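Local coordinates for putative phosphonate binding protein for ABC transporter (Prochlorococcus marinus str. MIT 9301, PDB 5LQ5) that binds inorganic phosphite strongly, and methylphosphonate and phosphate only very weakly, probably as the solute-binding component of an ABC transporter, at residues S126-L131 with G156-T161; A174-V179 with V204-V209; L231-D234 with S239-Q242. All coordinates share one frame; numbering follows the deposited sequence. Where two conformers were deposited one is given.

Contact 1 of 3, residues S126-L131 with G156-T161; sequences STSGRL and GSHDAT. With PO3 (phosphite ion), chain B.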
# COMPACT_ATOMS: atom_id res chain seq x y z
N SER A 126 -0.19 -6.64 3.89
CA SER A 126 -0.15 -5.95 2.56
C SER A 126 -1.14 -6.56 1.55
O SER A 126 -1.24 -7.78 1.42
CB SER A 126 1.26 -6.00 1.96
OG SER A 126 1.26 -5.40 0.67
N THR A 127 -1.90 -5.70 0.90
CA THR A 127 -2.79 -6.10 -0.17
C THR A 127 -2.01 -6.61 -1.39
O THR A 127 -2.20 -7.75 -1.84
CB THR A 127 -3.70 -4.92 -0.59
OG1 THR A 127 -4.17 -4.21 0.59
CG2 THR A 127 -4.90 -5.46 -1.39
N SER A 128 -1.16 -5.73 -1.92
CA SER A 128 -0.36 -6.00 -3.13
C SER A 128 0.89 -6.86 -2.92
O SER A 128 1.43 -7.43 -3.85
CB SER A 128 -0.00 -4.70 -3.81
OG SER A 128 0.93 -3.94 -3.06
N GLY A 129 1.29 -6.96 -1.66
CA GLY A 129 2.49 -7.70 -1.29
C GLY A 129 2.23 -9.01 -0.58
O GLY A 129 3.13 -9.79 -0.38
N ARG A 130 0.97 -9.26 -0.22
CA ARG A 130 0.65 -10.50 0.48
C ARG A 130 -0.72 -11.07 0.13
O ARG A 130 -0.79 -12.19 -0.36
CB ARG A 130 0.78 -10.37 2.00
CG ARG A 130 0.71 -11.69 2.75
CD ARG A 130 -0.70 -12.12 3.08
NE ARG A 130 -0.72 -13.49 3.62
CZ ARG A 130 -0.43 -13.82 4.89
NH1 ARG A 130 -0.19 -12.89 5.80
NH2 ARG A 130 -0.41 -15.11 5.24
N LEU A 131 -1.79 -10.33 0.42
CA LEU A 131 -3.14 -10.87 0.32
C LEU A 131 -3.43 -11.36 -1.10
O LEU A 131 -3.83 -12.52 -1.31
CB LEU A 131 -4.19 -9.85 0.77
CG LEU A 131 -5.61 -10.42 0.87
CD1 LEU A 131 -5.77 -11.31 2.10
CD2 LEU A 131 -6.66 -9.30 0.82
N GLY A 156 7.83 -6.91 5.15
CA GLY A 156 7.29 -5.67 5.70
C GLY A 156 7.08 -4.49 4.79
O GLY A 156 6.41 -3.53 5.14
N SER A 157 7.68 -4.53 3.61
CA SER A 157 7.52 -3.39 2.69
C SER A 157 7.89 -3.81 1.29
O SER A 157 8.63 -4.78 1.07
CB SER A 157 8.38 -2.19 3.11
OG SER A 157 9.66 -2.17 2.48
N HIS A 158 7.38 -3.05 0.32
CA HIS A 158 7.65 -3.38 -1.08
C HIS A 158 9.14 -3.15 -1.42
O HIS A 158 9.74 -3.92 -2.19
CB HIS A 158 6.74 -2.62 -2.01
CG HIS A 158 5.30 -2.85 -1.71
ND1 HIS A 158 4.74 -4.11 -1.70
CD2 HIS A 158 4.34 -2.01 -1.26
CE1 HIS A 158 3.48 -4.02 -1.31
NE2 HIS A 158 3.21 -2.76 -1.06
N ASP A 159 9.72 -2.10 -0.86
CA ASP A 159 11.19 -1.84 -1.10
C ASP A 159 12.02 -2.99 -0.48
O ASP A 159 12.98 -3.48 -1.08
CB ASP A 159 11.65 -0.50 -0.56
CG ASP A 159 11.19 0.68 -1.38
OD1 ASP A 159 10.89 0.52 -2.60
OD2 ASP A 159 11.20 1.78 -0.79
N ALA A 160 11.58 -3.46 0.69
CA ALA A 160 12.32 -4.54 1.34
C ALA A 160 12.22 -5.89 0.61
O ALA A 160 13.18 -6.65 0.58
CB ALA A 160 11.91 -4.71 2.78
N THR A 161 11.09 -6.13 -0.05
CA THR A 161 10.92 -7.33 -0.86
C THR A 161 11.90 -7.32 -2.03
O THR A 161 12.59 -8.28 -2.26
CB THR A 161 9.48 -7.42 -1.38
OG1 THR A 161 8.62 -7.50 -0.25
CG2 THR A 161 9.26 -8.59 -2.27
P PO3 B . -0.61 -2.44 0.18
O1 PO3 B . -0.82 -2.95 -1.28
O2 PO3 B . -1.71 -2.93 1.21
O3 PO3 B . 0.82 -2.76 0.69
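Ser126, Ser128 and His158 meet around the bound phosphite ion, in the second lobe of a periplasmic binding protein fold. The start of helix 127-139 forms an anion-binding turn here. His158 closes it from the start of helix 158-167.

Within these two segments, each phosphite oxygen has two donors. O1 takes Ser128 N and Ser128 OG, the hydroxyl at 2.7 Å from O1. O2 takes Thr127 N and Thr127 OG1, with a nearly straight backbone bond of 167° at Thr127 N. O3 is shared between the two segments. Ser126 OG donates to O3 over 2.7 Å, and His158 NE2 donates to the same O3 over 3.0 Å. That second bond is more bent, at 139°. Tyr46 OH also bonds to the ion. Two helix-start N-H groups point at the anion, so the helix end probably adds to its stabilisation.

Between the segments themselves there is packing but no hydrogen bond. The His158 ring reaches in with CE1 leading. CE1 lies 3.1 Å from Ser128 OG and 3.3 Å from Ser126 OG, and both hydroxyls approach the ring obliquely. Gly129 N sits at the ring edge, in its plane.

The next layer sets these groups in place. Thr127 OG1 has a second bond to Leu66 N, which ties it to the other lobe. His158 is carried on a helix whose N-cap is Ser157, where Ser157 OG accepts from Ala160 N. Ser126 is the N-cap of helix 127-139, and the first turn is a wide pi-type turn closed by Leu131 N to Ser126 O. Standing anti to the backbone N (chi1 177°), Ser126 OG faces two partners: besides donating to phosphite O3, Ser126 OG accepts from Gly129 N over 2.8 Å.

Contact 2 of 3, residues A174-V179 with V204-V209; sequences ALNKQV and VDYHWV. With PO3 (phosphite ion), chain B.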
# COMPACT_ATOMS: atom_id res chain seq x y z
N ALA A 174 6.76 -11.09 -4.23
CA ALA A 174 5.66 -10.33 -4.80
C ALA A 174 5.53 -8.98 -4.19
O ALA A 174 5.72 -8.82 -2.97
CB ALA A 174 4.35 -11.10 -4.66
N LEU A 175 5.15 -8.01 -5.01
CA LEU A 175 5.03 -6.63 -4.55
C LEU A 175 4.13 -5.78 -5.42
O LEU A 175 3.75 -6.16 -6.52
CB LEU A 175 6.40 -5.96 -4.39
CG LEU A 175 7.16 -5.72 -5.69
CD1 LEU A 175 7.93 -4.41 -5.56
CD2 LEU A 175 8.07 -6.89 -6.01
N ASN A 176 3.84 -4.60 -4.89
CA ASN A 176 3.20 -3.45 -5.56
C ASN A 176 3.87 -3.17 -6.93
O ASN A 176 5.07 -2.93 -7.00
CB ASN A 176 3.35 -2.27 -4.59
CG ASN A 176 2.87 -0.95 -5.12
OD1 ASN A 176 3.03 -0.63 -6.29
ND2 ASN A 176 2.29 -0.14 -4.23
N LYS A 177 3.10 -3.16 -8.01
CA LYS A 177 3.68 -3.02 -9.39
C LYS A 177 4.26 -1.61 -9.61
O LYS A 177 5.30 -1.44 -10.25
CB LYS A 177 2.62 -3.34 -10.45
CG LYS A 177 3.08 -3.07 -11.89
CD LYS A 177 2.09 -3.72 -12.85
CE LYS A 177 2.50 -3.57 -14.31
NZ LYS A 177 2.14 -2.23 -14.82
N GLN A 178 3.58 -0.59 -9.07
CA GLN A 178 4.08 0.81 -9.14
C GLN A 178 5.44 0.99 -8.47
O GLN A 178 6.31 1.68 -8.96
CB GLN A 178 3.07 1.80 -8.54
CG GLN A 178 3.36 3.25 -8.87
CD GLN A 178 3.16 3.56 -10.34
OE1 GLN A 178 2.06 3.41 -10.86
NE2 GLN A 178 4.22 4.00 -11.03
N VAL A 179 5.63 0.34 -7.33
CA VAL A 179 6.88 0.42 -6.60
C VAL A 179 8.00 -0.27 -7.41
O VAL A 179 9.11 0.23 -7.48
CB VAL A 179 6.78 -0.16 -5.16
CG1 VAL A 179 8.15 -0.26 -4.51
CG2 VAL A 179 5.89 0.72 -4.29
N VAL A 204 -8.69 -3.76 -6.04
CA VAL A 204 -8.71 -2.40 -5.43
C VAL A 204 -7.63 -2.32 -4.34
O VAL A 204 -7.39 -3.29 -3.66
CB VAL A 204 -10.09 -2.04 -4.82
CG1 VAL A 204 -10.38 -2.82 -3.57
CG2 VAL A 204 -10.16 -0.57 -4.53
N ASP A 205 -7.02 -1.15 -4.15
CA ASP A 205 -5.96 -1.04 -3.14
C ASP A 205 -6.01 0.27 -2.33
O ASP A 205 -6.83 0.40 -1.40
CB ASP A 205 -4.59 -1.36 -3.76
CG ASP A 205 -3.52 -1.72 -2.69
OD1 ASP A 205 -3.79 -1.59 -1.46
OD2 ASP A 205 -2.43 -2.23 -3.08
N TYR A 206 -5.08 1.19 -2.60
CA TYR A 206 -4.82 2.25 -1.63
C TYR A 206 -5.92 3.28 -1.54
O TYR A 206 -6.61 3.57 -2.51
CB TYR A 206 -3.52 2.97 -1.94
CG TYR A 206 -2.25 2.15 -1.81
CD1 TYR A 206 -1.44 2.33 -0.71
CD2 TYR A 206 -1.82 1.28 -2.79
CE1 TYR A 206 -0.26 1.64 -0.55
CE2 TYR A 206 -0.63 0.55 -2.66
CZ TYR A 206 0.17 0.76 -1.56
OH TYR A 206 1.36 0.03 -1.47
N HIS A 207 -6.06 3.86 -0.34
CA HIS A 207 -7.02 4.92 -0.08
C HIS A 207 -6.77 5.66 1.21
O HIS A 207 -6.20 5.12 2.16
CB HIS A 207 -8.45 4.36 -0.10
CG HIS A 207 -8.73 3.30 0.91
ND1 HIS A 207 -8.24 2.01 0.82
CD2 HIS A 207 -9.54 3.30 2.00
CE1 HIS A 207 -8.70 1.29 1.83
NE2 HIS A 207 -9.49 2.05 2.55
N TRP A 208 -7.18 6.93 1.20
CA TRP A 208 -7.18 7.78 2.37
C TRP A 208 -8.39 7.51 3.22
O TRP A 208 -9.50 7.47 2.72
CB TRP A 208 -7.20 9.25 2.00
CG TRP A 208 -5.92 9.81 1.44
CD1 TRP A 208 -5.65 10.16 0.13
CD2 TRP A 208 -4.74 10.14 2.19
NE1 TRP A 208 -4.38 10.65 0.04
CE2 TRP A 208 -3.80 10.66 1.28
CE3 TRP A 208 -4.39 10.02 3.53
CZ2 TRP A 208 -2.54 11.07 1.69
CZ3 TRP A 208 -3.14 10.44 3.94
CH2 TRP A 208 -2.23 10.95 3.02
N VAL A 209 -8.17 7.43 4.52
CA VAL A 209 -9.19 7.24 5.53
C VAL A 209 -9.06 8.33 6.58
O VAL A 209 -7.97 8.54 7.10
CB VAL A 209 -9.12 5.85 6.19
CG1 VAL A 209 -10.25 5.68 7.21
CG2 VAL A 209 -9.20 4.74 5.13
P PO3 B . -0.61 -2.44 0.18
O1 PO3 B . -0.82 -2.95 -1.28
O2 PO3 B . -1.71 -2.93 1.21
O3 PO3 B . 0.82 -2.76 0.69
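Asn176 and Tyr206 join the two lobes of the periplasmic binding protein fold beside the phosphite site. Asn176 ends strand 172-176 of the five-stranded sheet. Tyr206 comes just before strand 207-210 of the six-stranded sheet.

One hydrogen bond crosses the contact. Asn176 ND2 donates to Tyr206 OH over 2.9 Å, at an angle of 145°. The hydroxyl lies almost exactly in the amide plane, while amide and ring are turned 51° apart. With CG anti to the backbone N (chi1 175°), the Asn176 amide reaches across to the phenol. Tyr206 OH also bonds to Asp13 OD2, its stronger partner, and has a weak bond with His158 NE2. Several groups thus meet at this phenol oxygen.

Capping fixes the other end of the amide. Asn176 is the N-cap of helix 177-186, and Asn176 OD1 accepts from Val179 N over 3.0 Å. The donor stands well above the carbonyl plane. With OD1 and ND2 both engaged, the amide has a clear reason not to flip.

Ligand contacts come from the 204-209 side. Asp205 OD2 is only 2.5 Å from phosphite O1, so one of these two acid groups probably holds a proton. Asp205 OD1 is bonded to Gly65 N, which helps to set the carboxylate. The phosphorus lies 3.7 Å from Tyr206 CZ and turns toward the tyrosine the side that carries no oxygen, where the P-H hydrogen of phosphite would lie.

Ring packing supports Tyr206. Its ring meets Trp62 with nearly parallel planes, and Phe90 packs against it edge-to-face.

A local bond follows where the chain enters the strand. His207 ND1 donates to Asp205 O over 3.1 Å, with the oxygen in the imidazole plane.

Contact 3 of 3, residues L231-D234 with S239-Q242; sequences LNLD and SHKQ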
# COMPACT_ATOMS: atom_id res chain seq x y z
N LEU A 231 -9.06 16.13 -3.33
CA LEU A 231 -9.61 15.89 -4.67
C LEU A 231 -9.27 16.99 -5.68
O LEU A 231 -9.29 16.76 -6.89
CB LEU A 231 -11.13 15.73 -4.58
CG LEU A 231 -11.62 14.49 -3.83
CD1 LEU A 231 -13.14 14.56 -3.67
CD2 LEU A 231 -11.22 13.21 -4.53
N ASN A 232 -8.96 18.18 -5.19
CA ASN A 232 -8.69 19.33 -6.08
C ASN A 232 -7.20 19.59 -6.33
O ASN A 232 -6.85 20.54 -7.02
CB ASN A 232 -9.38 20.59 -5.58
CG ASN A 232 -10.89 20.54 -5.74
OD1 ASN A 232 -11.40 20.03 -6.71
ND2 ASN A 232 -11.61 21.13 -4.80
N LEU A 233 -6.33 18.75 -5.77
CA LEU A 233 -4.91 18.80 -6.10
C LEU A 233 -4.74 18.70 -7.62
O LEU A 233 -5.30 17.84 -8.31
CB LEU A 233 -4.10 17.71 -5.38
CG LEU A 233 -3.88 17.89 -3.88
CD1 LEU A 233 -3.27 16.62 -3.29
CD2 LEU A 233 -3.00 19.09 -3.55
N ASP A 234 -3.94 19.62 -8.13
CA ASP A 234 -3.95 20.04 -9.53
C ASP A 234 -2.52 19.92 -10.10
O ASP A 234 -1.61 20.67 -9.73
CB ASP A 234 -4.48 21.49 -9.62
CG ASP A 234 -4.38 22.10 -11.00
OD1 ASP A 234 -4.30 21.36 -12.00
OD2 ASP A 234 -4.41 23.34 -11.06
N SER A 239 3.63 23.05 -6.92
CA SER A 239 3.66 22.42 -5.60
C SER A 239 2.74 21.20 -5.53
O SER A 239 3.06 20.25 -4.84
CB SER A 239 3.31 23.41 -4.51
OG SER A 239 2.04 23.98 -4.75
N HIS A 240 1.63 21.23 -6.25
CA HIS A 240 0.72 20.07 -6.27
C HIS A 240 1.33 18.94 -7.05
O HIS A 240 1.24 17.79 -6.65
CB HIS A 240 -0.62 20.41 -6.86
CG HIS A 240 -1.36 21.40 -6.06
ND1 HIS A 240 -2.69 21.70 -6.27
CD2 HIS A 240 -0.99 22.11 -4.97
CE1 HIS A 240 -3.09 22.57 -5.37
NE2 HIS A 240 -2.08 22.85 -4.58
N LYS A 241 1.98 19.31 -8.14
CA LYS A 241 2.67 18.34 -9.01
C LYS A 241 3.72 17.52 -8.25
O LYS A 241 3.80 16.30 -8.41
CB LYS A 241 3.32 19.06 -10.20
CG LYS A 241 3.73 18.15 -11.34
CD LYS A 241 4.52 18.92 -12.40
CE LYS A 241 4.69 18.09 -13.67
NZ LYS A 241 5.39 16.80 -13.42
N GLN A 242 4.48 18.21 -7.42
CA GLN A 242 5.56 17.61 -6.63
C GLN A 242 4.98 16.53 -5.74
O GLN A 242 5.58 15.47 -5.58
CB GLN A 242 6.24 18.61 -5.71
CG GLN A 242 7.23 19.55 -6.37
CD GLN A 242 7.85 20.50 -5.36
OE1 GLN A 242 7.66 20.35 -4.15
NE2 GLN A 242 8.58 21.49 -5.86
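Leu233 lies over one face of the His240 ring, and the backbone of Asp234 meets the same ring at its edge. The imidazole is thus held from two directions by one short loop.

The face contact is a CH-pi interaction. Leu233 CD2 sits 3.7 Å from the centroid of the His240 ring, only 7° off the ring normal. The methyl is centred, at nearly equal distances from all five ring atoms. Leu233 puts it there with CG anti to its carbonyl carbon and beside the backbone N. The two side chains cross at a slant.

The edge contact is polar. Asp234 N donates to His240 ND1 over 3.1 Å, at 151°. The donor is close to the ring plane. ND1 acts here as an acceptor, so the ring proton is probably on NE2. This agrees with the bond of His240 NE2 to Glu29 OE2. The two bonds hold both ring nitrogens and limit rotation of the imidazole.

The fit is tight where the ring joins the helix: Asp234 O comes within 3.0 Å of His240 CB. Asp234 CB packs 3.8 Å from His240 ND1. The Asp234 carboxylate serves the loop instead of the ring. Asp234 OD1 accepts from Lys236 N, an Asx turn that shapes the chain ahead of the next helix. Lys241 leads away from the loop and pairs with Asp245 on its own helix.

The contact is a local one between sequence neighbours. It fastens the loop after helix 222-231 to the first turns of helix 238-246. Helix 16-34 runs alongside: its Glu29 touches Leu233 and Ser239 as well as bonding His240, and its Gln33 packs on His240. The small unit thereby joins helix 238-246 to helix 16-34 at the periphery of the first lobe.

How the contacts relate
The three contacts follow one another along the chain without overlapping. Contacts 1 and 2 are one neighbourhood: their centres are about 9 Å apart, they touch, and both reach the phosphite. Helix 158-167 of contact 1 leads directly to strand 172-176 of contact 2. Contact 1 lies on the lobe built round the five-stranded sheet. Contact 2 links that lobe to the six-stranded sheet, so together they supply much of the pocket between the lobes, which Tyr46 and Gly64 complete. Contact 3 stands apart, its centre about 27 Å from that of contact 1 and about 20 Å from that of contact 2. It packs a loop on helix 238-246 in the first lobe, away from the ligand.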